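Local coordinates for U4/U6 snRNA-associated-splicing factor PRP24 (Saccharomyces cerevisiae, PDB 4N0T), which binds U6 snRNA and acts as a recycling factor of the spliceosome, the machinery that removes introns from pre-mRNA, at residues P17-N21 against Q22-Y26; A333-M336 against L337-L340; G342-Q346 against G347-R351. All coordinates share one frame; numbering follows the deposited sequence.

Interaction 1. Residues P17-N21 against Q22-Y26; sequences PKSYN and QNKVY
Lys-24 lays the start of its side chain over one face of the Tyr-20 ring, its CB 3.7 Å from the ring centroid and 18° off the normal, a CH-pi contact displaced toward the rim. CG of Lys-24 stands anti to the carbonyl carbon (chi1 -67°) and the chain beyond is extended, which carries CD past Tyr-20 CD1 and brings NZ back to the loop, where it gives Ser-19 O a weak, long hydrogen bond of 3.4 Å. Val-25 CG2 meets the same ring at its edge, 4.0 Å from Tyr-20 CD2. At the far end of the ring, one water bridges Tyr-20 OH and Lys-24 O. These contacts sit where the first RRM passes from strand 10-16 into helix 22-29, with Asn-21 as the N-cap. Its CG lies between the backbone N and the carbonyl carbon (chi1 59°), folding the amide back over the first turn, and OD1 accepts from Lys-24 N at 2.7 Å, almost straight off the end of the C=O. The backbone takes over with Val-25 N to Asn-21 O, 3.0 Å long. With an alanine here instead of Tyr-20, the Lys-24 methylenes would probably lose the surface they rest on and the bridging water its hydroxyl partner. Tyr-20 also touches Val-72, and the buried Val-25 touches Val-38 and Val-40, all on strands of the domain's sheet.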
loop_
_atom_site.group_PDB
_atom_site.type_symbol
_atom_site.label_atom_id
_atom_site.label_comp_id
_atom_site.label_asym_id
_atom_site.label_seq_id
_atom_site.Cartn_x
_atom_site.Cartn_y
_atom_site.Cartn_z
ATOM N N PRO A 17 30.849 -17.492 0.181
ATOM C CA PRO A 17 31.680 -17.335 1.382
ATOM C C PRO A 17 31.083 -16.315 2.348
ATOM O O PRO A 17 30.391 -15.396 1.897
ATOM C CB PRO A 17 33.001 -16.793 0.822
ATOM C CG PRO A 17 33.040 -17.280 -0.600
ATOM C CD PRO A 17 31.606 -17.241 -1.059
ATOM N N LYS A 18 31.348 -16.479 3.644
ATOM C CA LYS A 18 30.946 -15.502 4.662
ATOM C C LYS A 18 31.331 -14.069 4.287
ATOM O O LYS A 18 30.594 -13.114 4.556
ATOM C CB LYS A 18 31.614 -15.851 5.994
ATOM C CG LYS A 18 30.665 -16.288 7.092
ATOM C CD LYS A 18 31.058 -15.654 8.423
ATOM C CE LYS A 18 30.567 -14.214 8.515
ATOM N NZ LYS A 18 29.089 -14.160 8.718
ATOM N N SER A 19 32.491 -13.934 3.654
ATOM C CA SER A 19 33.065 -12.629 3.338
ATOM C C SER A 19 32.431 -11.963 2.125
ATOM O O SER A 19 32.738 -10.807 1.814
ATOM C CB SER A 19 34.576 -12.754 3.113
ATOM O OG SER A 19 34.870 -13.394 1.880
ATOM N N TYR A 20 31.549 -12.682 1.434
ATOM C CA TYR A 20 30.976 -12.156 0.202
ATOM C C TYR A 20 29.891 -11.107 0.435
ATOM O O TYR A 20 28.877 -11.354 1.100
ATOM C CB TYR A 20 30.500 -13.283 -0.726
ATOM C CG TYR A 20 31.388 -13.415 -1.942
ATOM C CD1 TYR A 20 32.734 -13.724 -1.802
ATOM C CD2 TYR A 20 30.892 -13.211 -3.224
ATOM C CE1 TYR A 20 33.563 -13.834 -2.896
ATOM C CE2 TYR A 20 31.719 -13.321 -4.335
ATOM C CZ TYR A 20 33.055 -13.630 -4.156
ATOM O OH TYR A 20 33.903 -13.749 -5.235
ATOM N N ASN A 21 30.129 -9.920 -0.107
ATOM C CA ASN A 21 29.157 -8.842 -0.055
ATOM C C ASN A 21 28.488 -8.633 -1.406
ATOM O O ASN A 21 28.854 -9.256 -2.406
ATOM C CB ASN A 21 29.807 -7.537 0.440
ATOM C CG ASN A 21 30.968 -7.077 -0.435
ATOM O OD1 ASN A 21 30.988 -7.298 -1.648
ATOM N ND2 ASN A 21 31.943 -6.419 0.186
ATOM N N GLN A 22 27.510 -7.740 -1.420
ATOM C CA GLN A 22 26.781 -7.372 -2.622
ATOM C C GLN A 22 27.718 -6.994 -3.781
ATOM O O GLN A 22 27.501 -7.394 -4.931
ATOM C CB GLN A 22 25.873 -6.207 -2.253
ATOM C CG GLN A 22 24.944 -5.722 -3.310
ATOM C CD GLN A 22 24.071 -4.615 -2.775
ATOM O OE1 GLN A 22 24.399 -3.995 -1.762
ATOM N NE2 GLN A 22 22.952 -4.366 -3.437
ATOM N N ASN A 23 28.769 -6.239 -3.471
ATOM C CA ASN A 23 29.727 -5.814 -4.486
ATOM C C ASN A 23 30.459 -6.984 -5.138
ATOM O O ASN A 23 30.600 -7.033 -6.367
ATOM C CB ASN A 23 30.744 -4.842 -3.884
ATOM C CG ASN A 23 31.889 -4.532 -4.834
ATOM O OD1 ASN A 23 31.677 -4.224 -6.008
ATOM N ND2 ASN A 23 33.115 -4.626 -4.330
ATOM N N LYS A 24 30.926 -7.923 -4.318
ATOM C CA LYS A 24 31.661 -9.075 -4.831
ATOM C C LYS A 24 30.743 -9.970 -5.650
ATOM O O LYS A 24 31.176 -10.603 -6.616
ATOM C CB LYS A 24 32.279 -9.873 -3.687
ATOM C CG LYS A 24 33.371 -9.129 -2.938
ATOM C CD LYS A 24 34.017 -10.028 -1.900
ATOM C CE LYS A 24 35.065 -9.278 -1.098
ATOM N NZ LYS A 24 35.554 -10.109 0.039
ATOM N N VAL A 25 29.474 -10.024 -5.256
ATOM C CA VAL A 25 28.485 -10.781 -6.014
ATOM C C VAL A 25 28.322 -10.194 -7.414
ATOM O O VAL A 25 28.349 -10.936 -8.401
ATOM C CB VAL A 25 27.144 -10.861 -5.266
ATOM C CG1 VAL A 25 26.067 -11.462 -6.152
ATOM C CG2 VAL A 25 27.323 -11.687 -3.994
ATOM N N TYR A 26 28.184 -8.869 -7.495
ATOM C CA TYR A 26 28.140 -8.153 -8.777
ATOM C C TYR A 26 29.315 -8.506 -9.670
ATOM O O TYR A 26 29.131 -8.954 -10.799
ATOM C CB TYR A 26 28.160 -6.638 -8.556
ATOM C CG TYR A 26 26.804 -5.989 -8.585
ATOM C CD1 TYR A 26 26.162 -5.731 -9.789
ATOM C CD2 TYR A 26 26.170 -5.620 -7.406
ATOM C CE1 TYR A 26 24.915 -5.136 -9.816
ATOM C CE2 TYR A 26 24.931 -5.021 -7.420
ATOM C CZ TYR A 26 24.305 -4.782 -8.626
ATOM O OH TYR A 26 23.062 -4.188 -8.633
HETATM O O HOH W 1 33.849 -11.193 -6.826
#

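Interaction 2. Residues A333-M336 against L337-L340; sequences AAKM and LMIL
Met-336 and Ile-339 run alongside each other in the same direction, the methyl CE of the methionine 3.6 Å from CD1 of the isoleucine. Met-336 reaches this position because its chain is bent twice, at chi2 (-56°) and chi3 (108°), which folds the thioether round so that CE comes to lie against Ile-339 CD1. From a second side, roughly at right angles to the first, Lys-335 meets Ile-339 CD1, its aliphatic chain running obliquely across with CE 3.8 Å from that methyl; a bend at chi2 brings the lysine methylenes over. Both pairs belong to helix 330-340 of the occluded RRM, the second of the two helices that pack on the sheet in the RRM fold. Its buried side faces strands 281-285 and 322-327: Ala-333 and Met-336 touch Phe-327, while Leu-340 reaches Ile-282 and Leu-284 and also meets Phe-299 of helix 293-302. CG of Leu-340, anti to its carbonyl carbon (chi1 -75°), rests 3.5 Å from Met-336 O. The backbone bonds are those of a regular alpha-helix, from Leu-337 N to Ala-333 O at 2.9 Å through to Leu-340 N to Met-336 O, also 2.9 Å.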
loop_
_atom_site.group_PDB
_atom_site.type_symbol
_atom_site.label_atom_id
_atom_site.label_comp_id
_atom_site.label_asym_id
_atom_site.label_seq_id
_atom_site.Cartn_x
_atom_site.Cartn_y
_atom_site.Cartn_z
ATOM N N ALA A 333 0.949 23.804 15.905
ATOM C CA ALA A 333 1.544 23.634 14.582
ATOM C C ALA A 333 2.869 24.389 14.456
ATOM O O ALA A 333 3.842 23.857 13.923
ATOM C CB ALA A 333 0.577 24.064 13.491
ATOM N N ALA A 334 2.906 25.626 14.948
ATOM C CA ALA A 334 4.134 26.423 14.887
ATOM C C ALA A 334 5.288 25.779 15.654
ATOM O O ALA A 334 6.436 25.782 15.191
ATOM C CB ALA A 334 3.880 27.826 15.396
ATOM N N LYS A 335 4.987 25.229 16.822
ATOM C CA LYS A 335 6.022 24.569 17.615
ATOM C C LYS A 335 6.491 23.286 16.944
ATOM O O LYS A 335 7.682 22.946 16.980
ATOM C CB LYS A 335 5.516 24.266 19.026
ATOM C CG LYS A 335 6.575 23.629 19.938
ATOM C CD LYS A 335 7.890 24.432 19.969
ATOM C CE LYS A 335 8.903 23.783 20.900
ATOM N NZ LYS A 335 8.432 23.680 22.322
ATOM N N MET A 336 5.554 22.564 16.336
ATOM C CA MET A 336 5.906 21.356 15.604
ATOM C C MET A 336 6.760 21.679 14.389
ATOM O O MET A 336 7.655 20.914 14.037
ATOM C CB MET A 336 4.650 20.594 15.185
ATOM C CG MET A 336 3.940 19.958 16.351
ATOM S SD MET A 336 5.021 18.861 17.279
ATOM C CE MET A 336 5.294 19.816 18.775
ATOM N N LEU A 337 6.495 22.821 13.760
ATOM C CA LEU A 337 7.306 23.274 12.633
ATOM C C LEU A 337 8.768 23.359 13.059
ATOM O O LEU A 337 9.667 22.845 12.388
ATOM C CB LEU A 337 6.829 24.646 12.160
ATOM C CG LEU A 337 7.491 25.157 10.877
ATOM C CD1 LEU A 337 6.884 24.493 9.650
ATOM C CD2 LEU A 337 7.393 26.667 10.760
ATOM N N MET A 338 8.995 24.002 14.196
ATOM C CA MET A 338 10.348 24.149 14.727
ATOM C C MET A 338 11.001 22.813 15.102
ATOM O O MET A 338 12.137 22.531 14.707
ATOM C CB MET A 338 10.324 25.073 15.947
ATOM C CG MET A 338 11.678 25.209 16.603
ATOM S SD MET A 338 11.565 26.060 18.192
ATOM C CE MET A 338 10.900 27.650 17.690
ATOM N N ILE A 339 10.285 22.008 15.883
ATOM C CA ILE A 339 10.800 20.721 16.346
ATOM C C ILE A 339 11.114 19.760 15.196
ATOM O O ILE A 339 12.140 19.084 15.192
ATOM C CB ILE A 339 9.808 20.047 17.328
ATOM C CG1 ILE A 339 9.813 20.765 18.683
ATOM C CG2 ILE A 339 10.147 18.574 17.531
ATOM C CD1 ILE A 339 8.808 20.186 19.677
ATOM N N LEU A 340 10.229 19.686 14.209
ATOM C CA LEU A 340 10.400 18.657 13.185
ATOM C C LEU A 340 11.459 18.971 12.131
ATOM O O LEU A 340 12.024 18.055 11.533
ATOM C CB LEU A 340 9.052 18.342 12.511
ATOM C CG LEU A 340 8.147 17.510 13.422
ATOM C CD1 LEU A 340 6.743 17.395 12.861
ATOM C CD2 LEU A 340 8.751 16.136 13.601
#

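Interaction 3. Residues G342-Q346 against G347-R351; sequences GSQFQ and GKVIR
The tight beta hairpin of strands 344-345 and 348-353, on the edge of the sheet of the occluded RRM, closes through a type I' turn from Phe-345 to Lys-348. Phe-345 and Lys-348 form its hydrogen-bonded pair: Phe-345 N gives to Lys-348 O at 2.8 Å, in the carbonyl plane, whereas Lys-348 N returns to Phe-345 O at 3.0 Å from well above that carbonyl's plane. Gln-346 and Gly-347 make the bend with positive phi, and a side chain on Gly-347 would run into Gln-346 O. Beyond the non-hydrogen-bonded pair of Gln-344 and Val-349, Ile-350 N donates to Ser-343 O at 2.9 Å, and Gly-342 N donates to Ile-350 O. On one face of the hairpin, the Gln-344 side chain slants over Val-349, its NE2 4.0 Å from Val-349 CG2. Ile-350 has CG1 between its backbone N and carbonyl carbon (chi1 53°), which brings CD1 3.3 Å from Ser-343 OG and 4.0 Å from Phe-345 CB. The serine hydroxyl is hydrogen-bonded to Leu-340 O, at the end of helix 330-340. CG anti to the backbone N (chi1 179°) directs the Phe-345 ring away from strand 348-353, with Gln-346 CG over one face, toward an edge-to-face contact with Phe-299. A short extra strand after the second helix, forming a hairpin with the last strand, is a common addition to the four-stranded RRM sheet.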
loop_
_atom_site.group_PDB
_atom_site.type_symbol
_atom_site.label_atom_id
_atom_site.label_comp_id
_atom_site.label_asym_id
_atom_site.label_seq_id
_atom_site.Cartn_x
_atom_site.Cartn_y
_atom_site.Cartn_z
ATOM N N GLY A 342 14.610 19.255 10.359
ATOM C CA GLY A 342 15.931 18.725 10.635
ATOM C C GLY A 342 15.963 17.468 11.494
ATOM O O GLY A 342 17.039 16.911 11.763
ATOM N N SER A 343 14.797 17.013 11.939
ATOM C CA SER A 343 14.706 15.747 12.659
ATOM C C SER A 343 15.013 14.580 11.711
ATOM O O SER A 343 15.108 14.767 10.493
ATOM C CB SER A 343 13.318 15.582 13.270
ATOM O OG SER A 343 12.350 15.423 12.254
ATOM N N GLN A 344 15.190 13.380 12.262
ATOM C CA GLN A 344 15.479 12.214 11.435
ATOM C C GLN A 344 14.285 11.272 11.376
ATOM O O GLN A 344 13.690 10.938 12.408
ATOM C CB GLN A 344 16.715 11.455 11.947
ATOM C CG GLN A 344 18.050 12.079 11.543
ATOM C CD GLN A 344 19.139 11.038 11.333
ATOM O OE1 GLN A 344 19.023 9.895 11.785
ATOM N NE2 GLN A 344 20.197 11.426 10.630
ATOM N N PHE A 345 13.943 10.849 10.162
ATOM C CA PHE A 345 12.882 9.874 9.953
ATOM C C PHE A 345 13.398 8.801 9.001
ATOM O O PHE A 345 13.867 9.114 7.900
ATOM C CB PHE A 345 11.638 10.573 9.386
ATOM C CG PHE A 345 10.482 9.649 9.115
ATOM C CD1 PHE A 345 9.730 9.121 10.159
ATOM C CD2 PHE A 345 10.125 9.338 7.810
ATOM C CE1 PHE A 345 8.646 8.280 9.899
ATOM C CE2 PHE A 345 9.049 8.495 7.543
ATOM C CZ PHE A 345 8.308 7.969 8.589
ATOM N N GLN A 346 13.319 7.543 9.435
ATOM C CA GLN A 346 13.807 6.405 8.658
ATOM C C GLN A 346 15.271 6.591 8.265
ATOM O O GLN A 346 15.665 6.283 7.139
ATOM C CB GLN A 346 12.932 6.167 7.418
ATOM C CG GLN A 346 11.440 6.093 7.726
ATOM C CD GLN A 346 10.834 4.717 7.492
ATOM O OE1 GLN A 346 10.720 3.907 8.417
ATOM N NE2 GLN A 346 10.431 4.451 6.253
ATOM N N GLY A 347 16.067 7.113 9.197
ATOM C CA GLY A 347 17.488 7.293 8.970
ATOM C C GLY A 347 17.856 8.467 8.081
ATOM O O GLY A 347 19.025 8.632 7.731
ATOM N N LYS A 348 16.878 9.296 7.723
ATOM C CA LYS A 348 17.143 10.426 6.835
ATOM C C LYS A 348 16.663 11.720 7.473
ATOM O O LYS A 348 15.671 11.717 8.199
ATOM C CB LYS A 348 16.420 10.234 5.496
ATOM C CG LYS A 348 16.939 9.084 4.642
ATOM C CD LYS A 348 16.169 8.988 3.329
ATOM C CE LYS A 348 15.245 7.775 3.302
ATOM N NZ LYS A 348 14.348 7.784 2.107
ATOM N N VAL A 349 17.346 12.826 7.190
ATOM C CA VAL A 349 16.912 14.120 7.702
ATOM C C VAL A 349 15.685 14.590 6.914
ATOM O O VAL A 349 15.639 14.463 5.690
ATOM C CB VAL A 349 18.046 15.157 7.629
ATOM C CG1 VAL A 349 17.564 16.523 8.082
ATOM C CG2 VAL A 349 19.220 14.704 8.491
ATOM N N ILE A 350 14.678 15.099 7.618
ATOM C CA ILE A 350 13.498 15.631 6.955
ATOM C C ILE A 350 13.367 17.110 7.262
ATOM O O ILE A 350 13.922 17.608 8.259
ATOM C CB ILE A 350 12.210 14.919 7.413
ATOM C CG1 ILE A 350 12.112 14.951 8.938
ATOM C CG2 ILE A 350 12.163 13.496 6.883
ATOM C CD1 ILE A 350 10.773 14.434 9.498
ATOM N N ARG A 351 12.638 17.808 6.402
ATOM C CA ARG A 351 12.376 19.225 6.570
ATOM C C ARG A 351 10.903 19.424 6.894
ATOM O O ARG A 351 10.066 18.568 6.580
ATOM C CB ARG A 351 12.696 19.969 5.267
ATOM C CG ARG A 351 14.082 19.663 4.717
ATOM C CD ARG A 351 14.335 20.401 3.410
ATOM N NE ARG A 351 15.767 20.514 3.147
ATOM C CZ ARG A 351 16.373 21.625 2.739
ATOM N NH1 ARG A 351 15.675 22.739 2.530
ATOM N NH2 ARG A 351 17.681 21.610 2.532
#

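Interactions 2 and 3 follow each other in the chain within the occluded RRM, their centres about 14 Å apart. They touch where Leu-340 O comes within 4.0 Å of Ile-350 CG1, and Phe-299 of helix 293-302 is shared between Leu-340 of the one and Ser-343 and Phe-345 of the other. Interaction 1 belongs to the first RRM, where it opens the first helix; its centre lies about 44 Å from that of interaction 2 and 30 Å from that of interaction 3, with no touch to either. None of the three meets the bound nucleic acid: the nearest atoms are about 16, 19 and 11 Å away for interactions 1, 2 and 3, respectively.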